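PDB 7BWG: beta-N-acetylhexosaminidase from Microbacterium sp. HJ5, which probably hydrolyses terminal non-reducing N-acetyl-D-hexosamine residues from N-acetyl-beta-D-hexosaminides, as a family 20 glycoside hydrolase. Local coordinates for residues Asp402-Leu413 with Ala447-Arg455; Thr420-Pro430 with Pro466-Ala474. All blocks are in the same frame, centred on the assembly; numbering follows the deposited sequence.

Contact 1: Asp402-Leu413 with Ala447-Arg455; sequences DMKYPTGPDLGL and APLWSETLR
The carboxylate of Asp402 meets the Trp450 indole at its edge, not over a face. Asp402 OD1 comes 3.0 Å from Trp450 CD1, and the two planes stand 77° apart. CG of Asp402 lies between its backbone N and carbonyl carbon (chi1 70°), which turns the carboxylate to the CD1 side of the indole. Tyr400 and His176 add edge-to-face contacts to the same ring. A second acidic group is near: Asp402 OD2 and Glu452 OE2 are 3.6 Å apart. Glu452 OE1 has a salt bridge to Arg150. Leu413 crosses the Glu452 side chain at about a right angle, with its CD1 beside the carboxylate.

The fold is the catalytic TIM barrel of family 20. Strand 442-449 pairs with strand 141-147 and with strand 391-393. Residues 450-455 leave its C-terminal end, the end of the barrel where such enzymes carry their active site. Residues 402-413 belong to the long loop that follows strand 391-393 and the short helix 396-399.

Thr453 OG1 receives a weak, bent bond from Gly412 N at 3.0 Å. Leu411 CB lies 3.5 Å from Thr453 OG1, and Leu411 CD2 rests against Thr453 O. Leu411 also touches Asp459 and Met463 of helix 457-464.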
loop_
_atom_site.group_PDB
_atom_site.type_symbol
_atom_site.label_atom_id
_atom_site.label_comp_id
_atom_site.label_asym_id
_atom_site.label_seq_id
_atom_site.Cartn_x
_atom_site.Cartn_y
_atom_site.Cartn_z
ATOM N N ASP A 402 -6.144 30.289 0.903
ATOM C CA ASP A 402 -4.994 31.094 0.515
ATOM C C ASP A 402 -5.389 32.410 -0.139
ATOM O O ASP A 402 -4.505 33.170 -0.546
ATOM C CB ASP A 402 -4.096 30.305 -0.441
ATOM C CG ASP A 402 -4.736 30.096 -1.798
ATOM O OD1 ASP A 402 -5.842 29.522 -1.848
ATOM O OD2 ASP A 402 -4.134 30.509 -2.812
ATOM N N MET A 403 -6.684 32.695 -0.255
ATOM C CA MET A 403 -7.137 33.929 -0.877
ATOM C C MET A 403 -7.084 35.078 0.122
ATOM O O MET A 403 -7.483 34.929 1.281
ATOM C CB MET A 403 -8.557 33.766 -1.420
ATOM C CG MET A 403 -8.850 34.611 -2.649
ATOM S SD MET A 403 -7.873 34.110 -4.079
ATOM C CE MET A 403 -8.571 32.498 -4.429
ATOM N N LYS A 404 -6.593 36.228 -0.342
ATOM C CA LYS A 404 -6.403 37.395 0.512
ATOM C C LYS A 404 -7.684 37.755 1.257
ATOM O O LYS A 404 -8.796 37.537 0.767
ATOM C CB LYS A 404 -5.956 38.595 -0.327
ATOM C CG LYS A 404 -4.465 38.867 -0.331
ATOM C CD LYS A 404 -4.128 39.952 -1.348
ATOM C CE LYS A 404 -2.753 40.548 -1.098
ATOM N NZ LYS A 404 -2.699 41.289 0.194
ATOM N N TYR A 405 -7.517 38.307 2.467
ATOM C CA TYR A 405 -8.640 38.937 3.140
ATOM C C TYR A 405 -8.870 40.324 2.548
ATOM O O TYR A 405 -7.919 41.000 2.153
ATOM C CB TYR A 405 -8.382 39.069 4.639
ATOM C CG TYR A 405 -8.639 37.833 5.475
ATOM C CD1 TYR A 405 -9.897 37.582 6.006
ATOM C CD2 TYR A 405 -7.617 36.933 5.762
ATOM C CE1 TYR A 405 -10.138 36.458 6.780
ATOM C CE2 TYR A 405 -7.850 35.805 6.539
ATOM C CZ TYR A 405 -9.113 35.573 7.044
ATOM O OH TYR A 405 -9.351 34.455 7.816
ATOM N N PRO A 406 -10.123 40.770 2.466
ATOM C CA PRO A 406 -10.357 42.166 2.071
ATOM C C PRO A 406 -9.903 43.155 3.127
ATOM O O PRO A 406 -9.531 44.283 2.780
ATOM C CB PRO A 406 -11.875 42.221 1.851
ATOM C CG PRO A 406 -12.410 41.125 2.702
ATOM C CD PRO A 406 -11.380 40.038 2.690
ATOM N N THR A 407 -9.917 42.764 4.403
ATOM C CA THR A 407 -9.480 43.637 5.487
ATOM C C THR A 407 -8.011 44.007 5.318
ATOM O O THR A 407 -7.687 45.170 5.052
ATOM C CB THR A 407 -9.702 42.965 6.843
ATOM N N GLY A 408 -7.118 43.031 5.485
ATOM C CA GLY A 408 -5.729 43.219 5.139
ATOM C C GLY A 408 -4.735 42.663 6.141
ATOM O O GLY A 408 -4.183 43.395 6.968
ATOM N N PRO A 409 -4.489 41.344 6.095
ATOM C CA PRO A 409 -3.348 40.781 6.823
ATOM C C PRO A 409 -2.216 40.387 5.883
ATOM O O PRO A 409 -1.455 39.454 6.166
ATOM C CB PRO A 409 -3.960 39.562 7.519
ATOM C CG PRO A 409 -4.965 39.077 6.525
ATOM C CD PRO A 409 -5.449 40.290 5.732
ATOM N N ASP A 410 -2.145 41.078 4.739
ATOM C CA ASP A 410 -1.017 41.071 3.808
ATOM C C ASP A 410 -1.002 39.884 2.847
ATOM O O ASP A 410 -1.424 40.019 1.695
ATOM C CB ASP A 410 0.313 41.136 4.569
ATOM C CG ASP A 410 1.494 41.406 3.657
ATOM O OD1 ASP A 410 1.274 41.886 2.526
ATOM O OD2 ASP A 410 2.641 41.146 4.075
ATOM N N LEU A 411 -0.496 38.734 3.286
ATOM C CA LEU A 411 -0.211 37.657 2.346
ATOM C C LEU A 411 -1.502 37.020 1.824
ATOM O O LEU A 411 -2.606 37.276 2.316
ATOM C CB LEU A 411 0.702 36.606 2.984
ATOM C CG LEU A 411 0.500 36.143 4.430
ATOM C CD1 LEU A 411 -0.887 35.584 4.651
ATOM C CD2 LEU A 411 1.552 35.106 4.802
ATOM N N GLY A 412 -1.345 36.186 0.804
ATOM C CA GLY A 412 -2.456 35.552 0.122
ATOM C C GLY A 412 -2.573 36.027 -1.318
ATOM O O GLY A 412 -1.785 36.836 -1.810
ATOM N N LEU A 413 -3.591 35.499 -1.990
ATOM C CA LEU A 413 -3.848 35.810 -3.386
ATOM C C LEU A 413 -5.248 36.388 -3.543
ATOM O O LEU A 413 -6.058 36.387 -2.613
ATOM C CB LEU A 413 -3.685 34.566 -4.269
ATOM C CG LEU A 413 -2.280 33.963 -4.342
ATOM C CD1 LEU A 413 -2.306 32.645 -5.099
ATOM C CD2 LEU A 413 -1.307 34.939 -4.988
ATOM N N ALA A 447 -11.278 22.380 1.816
ATOM C CA ALA A 447 -10.822 23.757 2.009
ATOM C C ALA A 447 -9.344 23.838 1.647
ATOM O O ALA A 447 -8.470 23.632 2.504
ATOM C CB ALA A 447 -11.055 24.225 3.443
ATOM N N PRO A 448 -9.018 24.131 0.388
ATOM C CA PRO A 448 -7.611 24.145 -0.035
ATOM C C PRO A 448 -6.885 25.391 0.454
ATOM O O PRO A 448 -7.391 26.509 0.340
ATOM C CB PRO A 448 -7.703 24.123 -1.567
ATOM C CG PRO A 448 -9.096 23.637 -1.861
ATOM C CD PRO A 448 -9.932 24.196 -0.761
ATOM N N LEU A 449 -5.688 25.184 1.000
ATOM C CA LEU A 449 -4.771 26.261 1.358
ATOM C C LEU A 449 -3.507 26.082 0.528
ATOM O O LEU A 449 -2.707 25.178 0.794
ATOM C CB LEU A 449 -4.457 26.253 2.855
ATOM C CG LEU A 449 -3.435 27.285 3.346
ATOM C CD1 LEU A 449 -3.921 27.958 4.618
ATOM C CD2 LEU A 449 -2.068 26.652 3.574
ATOM N N TRP A 450 -3.336 26.927 -0.483
ATOM C CA TRP A 450 -2.137 26.913 -1.304
ATOM C C TRP A 450 -1.058 27.768 -0.651
ATOM O O TRP A 450 -1.347 28.770 0.004
ATOM C CB TRP A 450 -2.445 27.419 -2.713
ATOM C CG TRP A 450 -3.588 26.685 -3.353
ATOM C CD1 TRP A 450 -4.887 27.096 -3.428
ATOM C CD2 TRP A 450 -3.534 25.407 -3.994
ATOM N NE1 TRP A 450 -5.645 26.154 -4.082
ATOM C CE2 TRP A 450 -4.836 25.108 -4.440
ATOM C CE3 TRP A 450 -2.511 24.487 -4.239
ATOM C CZ2 TRP A 450 -5.141 23.928 -5.115
ATOM C CZ3 TRP A 450 -2.814 23.318 -4.908
ATOM C CH2 TRP A 450 -4.118 23.049 -5.340
ATOM N N SER A 451 0.196 27.358 -0.830
ATOM C CA SER A 451 1.318 27.906 -0.074
ATOM C C SER A 451 2.262 28.737 -0.938
ATOM O O SER A 451 3.479 28.699 -0.755
ATOM C CB SER A 451 2.094 26.787 0.614
ATOM O OG SER A 451 1.242 25.997 1.423
ATOM N N GLU A 452 1.721 29.506 -1.886
ATOM C CA GLU A 452 2.576 30.394 -2.665
ATOM C C GLU A 452 3.127 31.532 -1.814
ATOM O O GLU A 452 4.253 31.989 -2.045
ATOM C CB GLU A 452 1.811 30.953 -3.865
ATOM C CG GLU A 452 1.420 29.909 -4.894
ATOM C CD GLU A 452 -0.059 29.594 -4.863
ATOM O OE1 GLU A 452 -0.561 28.970 -5.822
ATOM O OE2 GLU A 452 -0.722 29.975 -3.875
ATOM N N THR A 453 2.358 31.996 -0.829
ATOM C CA THR A 453 2.747 33.117 0.014
ATOM C C THR A 453 2.939 32.728 1.472
ATOM O O THR A 453 3.348 33.572 2.277
ATOM C CB THR A 453 1.697 34.232 -0.073
ATOM O OG1 THR A 453 0.589 33.912 0.778
ATOM C CG2 THR A 453 1.197 34.390 -1.501
ATOM N N LEU A 454 2.663 31.480 1.833
ATOM C CA LEU A 454 2.639 31.046 3.224
ATOM C C LEU A 454 3.895 30.238 3.522
ATOM O O LEU A 454 4.093 29.158 2.955
ATOM C CB LEU A 454 1.379 30.231 3.514
ATOM C CG LEU A 454 0.047 30.974 3.337
ATOM C CD1 LEU A 454 -0.425 31.006 1.888
ATOM C CD2 LEU A 454 -1.030 30.377 4.227
ATOM N N ARG A 455 4.731 30.759 4.419
ATOM C CA ARG A 455 6.028 30.172 4.710
ATOM C C ARG A 455 6.206 29.791 6.173
ATOM O O ARG A 455 7.290 29.328 6.547
ATOM C CB ARG A 455 7.144 31.141 4.297
ATOM C CG ARG A 455 6.744 32.053 3.147
ATOM C CD ARG A 455 7.918 32.846 2.601
ATOM N NE ARG A 455 8.261 33.980 3.452
ATOM C CZ ARG A 455 9.436 34.135 4.053
ATOM N NH1 ARG A 455 10.388 33.225 3.898
ATOM N NH2 ARG A 455 9.658 35.199 4.811
#

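Contact 2: Thr420-Pro430 with Pro466-Ala474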
loop_
_atom_site.group_PDB
_atom_site.type_symbol
_atom_site.label_atom_id
_atom_site.label_comp_id
_atom_site.label_asym_id
_atom_site.label_seq_id
_atom_site.Cartn_x
_atom_site.Cartn_y
_atom_site.Cartn_z
ATOM N N THR A 420 -11.278 37.391 -0.413
ATOM C CA THR A 420 -12.414 36.626 0.094
ATOM C C THR A 420 -12.679 37.032 1.539
ATOM O O THR A 420 -11.848 36.789 2.420
ATOM C CB THR A 420 -12.152 35.124 -0.009
ATOM O OG1 THR A 420 -12.090 34.740 -1.387
ATOM C CG2 THR A 420 -13.259 34.342 0.683
ATOM N N SER A 421 -13.833 37.648 1.777
ATOM C CA SER A 421 -14.242 37.947 3.138
ATOM C C SER A 421 -14.713 36.675 3.835
ATOM O O SER A 421 -15.100 35.690 3.197
ATOM C CB SER A 421 -15.351 39.000 3.152
ATOM O OG SER A 421 -16.522 38.523 2.513
ATOM N N VAL A 422 -14.664 36.700 5.169
ATOM C CA VAL A 422 -15.171 35.574 5.951
ATOM C C VAL A 422 -16.638 35.327 5.624
ATOM O O VAL A 422 -17.097 34.179 5.579
ATOM C CB VAL A 422 -14.955 35.827 7.455
ATOM C CG1 VAL A 422 -15.567 34.708 8.285
ATOM C CG2 VAL A 422 -13.474 35.966 7.761
ATOM N N GLN A 423 -17.391 36.401 5.377
ATOM C CA GLN A 423 -18.784 36.260 4.967
ATOM C C GLN A 423 -18.889 35.587 3.605
ATOM O O GLN A 423 -19.697 34.672 3.412
ATOM C CB GLN A 423 -19.460 37.630 4.942
ATOM C CG GLN A 423 -20.766 37.660 4.170
ATOM C CD GLN A 423 -21.699 38.750 4.651
ATOM O OE1 GLN A 423 -21.285 39.677 5.346
ATOM N NE2 GLN A 423 -22.971 38.640 4.290
ATOM N N ARG A 424 -18.077 36.034 2.644
ATOM C CA ARG A 424 -18.098 35.436 1.314
ATOM C C ARG A 424 -17.657 33.979 1.348
ATOM O O ARG A 424 -18.131 33.168 0.544
ATOM C CB ARG A 424 -17.211 36.251 0.375
ATOM C CG ARG A 424 -17.105 35.714 -1.033
ATOM C CD ARG A 424 -15.734 36.023 -1.585
ATOM N NE ARG A 424 -15.755 36.256 -3.022
ATOM C CZ ARG A 424 -14.671 36.488 -3.751
ATOM N NH1 ARG A 424 -13.474 36.517 -3.180
ATOM N NH2 ARG A 424 -14.784 36.689 -5.052
ATOM N N ALA A 425 -16.760 33.625 2.272
ATOM C CA ALA A 425 -16.393 32.227 2.462
ATOM C C ALA A 425 -17.553 31.397 2.990
ATOM O O ALA A 425 -17.529 30.167 2.870
ATOM C CB ALA A 425 -15.200 32.121 3.414
ATOM N N TYR A 426 -18.563 32.044 3.573
ATOM C CA TYR A 426 -19.739 31.376 4.106
ATOM C C TYR A 426 -20.975 31.554 3.239
ATOM O O TYR A 426 -21.945 30.809 3.412
ATOM C CB TYR A 426 -20.037 31.902 5.518
ATOM C CG TYR A 426 -21.023 31.078 6.311
ATOM C CD1 TYR A 426 -20.642 29.879 6.896
ATOM C CD2 TYR A 426 -22.331 31.508 6.488
ATOM C CE1 TYR A 426 -21.537 29.126 7.627
ATOM C CE2 TYR A 426 -23.235 30.762 7.218
ATOM C CZ TYR A 426 -22.831 29.571 7.784
ATOM O OH TYR A 426 -23.724 28.822 8.512
ATOM N N ASP A 427 -20.956 32.506 2.306
ATOM C CA ASP A 427 -22.128 32.865 1.508
ATOM C C ASP A 427 -22.333 31.882 0.353
ATOM O O ASP A 427 -22.321 32.247 -0.823
ATOM C CB ASP A 427 -21.976 34.290 0.990
ATOM C CG ASP A 427 -23.263 35.084 1.074
ATOM O OD1 ASP A 427 -24.097 34.778 1.949
ATOM O OD2 ASP A 427 -23.435 36.020 0.265
ATOM N N TRP A 428 -22.537 30.614 0.705
ATOM C CA TRP A 428 -22.752 29.591 -0.311
ATOM C C TRP A 428 -23.330 28.340 0.333
ATOM O O TRP A 428 -23.102 28.067 1.516
ATOM C CB TRP A 428 -21.455 29.250 -1.053
ATOM C CG TRP A 428 -20.412 28.607 -0.195
ATOM C CD1 TRP A 428 -19.685 29.200 0.797
ATOM C CD2 TRP A 428 -19.967 27.247 -0.260
ATOM N NE1 TRP A 428 -18.819 28.292 1.356
ATOM C CE2 TRP A 428 -18.972 27.085 0.724
ATOM C CE3 TRP A 428 -20.316 26.150 -1.054
ATOM C CZ2 TRP A 428 -18.322 25.872 0.936
ATOM C CZ3 TRP A 428 -19.670 24.946 -0.842
ATOM C CH2 TRP A 428 -18.685 24.816 0.144
ATOM N N GLU A 429 -24.079 27.585 -0.467
ATOM C CA GLU A 429 -24.662 26.314 -0.059
ATOM C C GLU A 429 -24.057 25.208 -0.913
ATOM O O GLU A 429 -24.097 25.302 -2.152
ATOM C CB GLU A 429 -26.186 26.338 -0.209
ATOM C CG GLU A 429 -26.842 24.967 -0.293
ATOM C CD GLU A 429 -26.586 24.117 0.936
ATOM O OE1 GLU A 429 -26.281 22.917 0.778
ATOM O OE2 GLU A 429 -26.689 24.651 2.061
ATOM N N PRO A 430 -23.478 24.161 -0.316
ATOM C CA PRO A 430 -22.882 23.087 -1.129
ATOM C C PRO A 430 -23.850 22.429 -2.098
ATOM O O PRO A 430 -23.400 21.818 -3.076
ATOM C CB PRO A 430 -22.385 22.091 -0.074
ATOM C CG PRO A 430 -22.106 22.938 1.120
ATOM C CD PRO A 430 -23.173 24.001 1.116
ATOM N N PRO A 466 -10.379 31.768 10.749
ATOM C CA PRO A 466 -11.791 32.114 10.556
ATOM C C PRO A 466 -12.508 31.298 9.488
ATOM O O PRO A 466 -13.420 30.525 9.802
ATOM C CB PRO A 466 -11.716 33.595 10.188
ATOM C CG PRO A 466 -10.588 34.095 11.064
ATOM C CD PRO A 466 -9.716 32.886 11.439
ATOM N N ARG A 467 -12.097 31.450 8.229
ATOM C CA ARG A 467 -12.849 30.918 7.102
ATOM C C ARG A 467 -12.745 29.404 6.940
ATOM O O ARG A 467 -13.481 28.844 6.121
ATOM C CB ARG A 467 -12.392 31.615 5.817
ATOM C CG ARG A 467 -12.001 33.064 6.046
ATOM C CD ARG A 467 -11.290 33.655 4.849
ATOM N NE ARG A 467 -9.895 33.236 4.794
ATOM C CZ ARG A 467 -9.018 33.686 3.904
ATOM N NH1 ARG A 467 -9.395 34.576 2.996
ATOM N NH2 ARG A 467 -7.768 33.248 3.923
ATOM N N ILE A 468 -11.877 28.716 7.688
ATOM C CA ILE A 468 -11.945 27.257 7.679
ATOM C C ILE A 468 -13.147 26.771 8.477
ATOM O O ILE A 468 -13.626 25.653 8.257
ATOM C CB ILE A 468 -10.645 26.617 8.208
ATOM C CG1 ILE A 468 -10.587 25.129 7.840
ATOM C CG2 ILE A 468 -10.515 26.805 9.710
ATOM C CD1 ILE A 468 -9.193 24.538 7.877
ATOM N N ALA A 469 -13.651 27.590 9.404
ATOM C CA ALA A 469 -14.901 27.256 10.076
ATOM C C ALA A 469 -16.059 27.253 9.089
ATOM O O ALA A 469 -16.970 26.423 9.190
ATOM C CB ALA A 469 -15.162 28.236 11.218
ATOM N N ALA A 470 -16.037 28.175 8.121
ATOM C CA ALA A 470 -17.035 28.149 7.058
ATOM C C ALA A 470 -16.911 26.888 6.213
ATOM O O ALA A 470 -17.893 26.451 5.605
ATOM C CB ALA A 470 -16.905 29.395 6.182
ATOM N N ALA A 471 -15.715 26.295 6.159
ATOM C CA ALA A 471 -15.555 25.007 5.492
ATOM C C ALA A 471 -16.201 23.894 6.300
ATOM O O ALA A 471 -17.010 23.119 5.775
ATOM C CB ALA A 471 -14.072 24.713 5.265
ATOM N N ALA A 472 -15.851 23.799 7.585
ATOM C CA ALA A 472 -16.447 22.786 8.447
ATOM C C ALA A 472 -17.953 22.966 8.560
ATOM O O ALA A 472 -18.690 21.978 8.666
ATOM C CB ALA A 472 -15.796 22.835 9.827
ATOM N N GLU A 473 -18.431 24.212 8.533
ATOM C CA GLU A 473 -19.868 24.457 8.553
ATOM C C GLU A 473 -20.534 23.885 7.308
ATOM O O GLU A 473 -21.540 23.174 7.396
ATOM C CB GLU A 473 -20.145 25.955 8.672
ATOM C CG GLU A 473 -20.097 26.484 10.092
ATOM C CD GLU A 473 -21.473 26.608 10.712
ATOM O OE1 GLU A 473 -21.639 26.194 11.877
ATOM O OE2 GLU A 473 -22.389 27.120 10.032
ATOM N N ALA A 474 -19.978 24.186 6.131
ATOM C CA ALA A 474 -20.526 23.635 4.898
ATOM C C ALA A 474 -20.366 22.123 4.843
ATOM O O ALA A 474 -21.205 21.431 4.255
ATOM C CB ALA A 474 -19.854 24.286 3.689
#
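Ala470 CB sits at the centre, 4.2 Å from Ala425 CB and 3.8 Å from Tyr426 CD1, where it meets the ring edge in plane. The small alanines allow a close approach. The short, weakly bonded helix 422-426 and helix 467-474 run nearly parallel, 16° apart, and their axes approach to 8.6 Å. At one end Val422 CG2 packs against both Pro466 CB and Arg467 CG. At the other, Ala474 CB lies 3.5 Å from Trp428 CZ2 and also touches Pro430 CG. Trp428 NE1 bonds Ala425 O from above the carbonyl plane.

The polar edges follow. Tyr426 has CG anti to its own N (chi1 -166°), which brings the CE1 edge of the ring and the hydroxyl to Glu473, the ring and carboxylate planes 37° apart. The hydroxyl donates to Glu473 OE2 at 2.6 Å, nearly along the C-O axis, and also bonds Arg486. A phenylalanine in its place would probably leave Glu473 OE2 and Arg486 without this shared partner. Glu473 OE1 has a salt bridge to Arg494. Arg467 NH1 reaches Thr420 O at its guanidinium edge, but this 3.4 Å bond is weak; Met403 O is its stronger partner. Ser421 OG caps helix 422-426 by accepting from Arg424 N.

Helix 488-497 borders the pair, with Phe491 stacked on Tyr426 and Trp488 against Val422, while helix 396-399 lies against Trp428 and Ala471.

Overall arrangement
The two contacts are neighbours in the catalytic barrel domain, with centres about 15 Å apart. Their segments alternate along the chain: 402-413, 420-430, 447-455, 466-474. The loop 402-413 of contact 1 reaches both segments of contact 2. Lys404 O lies 2.8 Å from Thr420 N, a probable backbone hydrogen bond. Met403 O, 2.6 Å from Arg467 NH1, bridges to the other segment, and the Tyr405 ring makes a cation-pi contact with Arg467. Strand 442-449 ends in contact 1, and helix 457-464 lies in the chain between segment 447-455 and helix 467-475 of contact 2. Both contacts lie away from Glu320, the predicted proton donor.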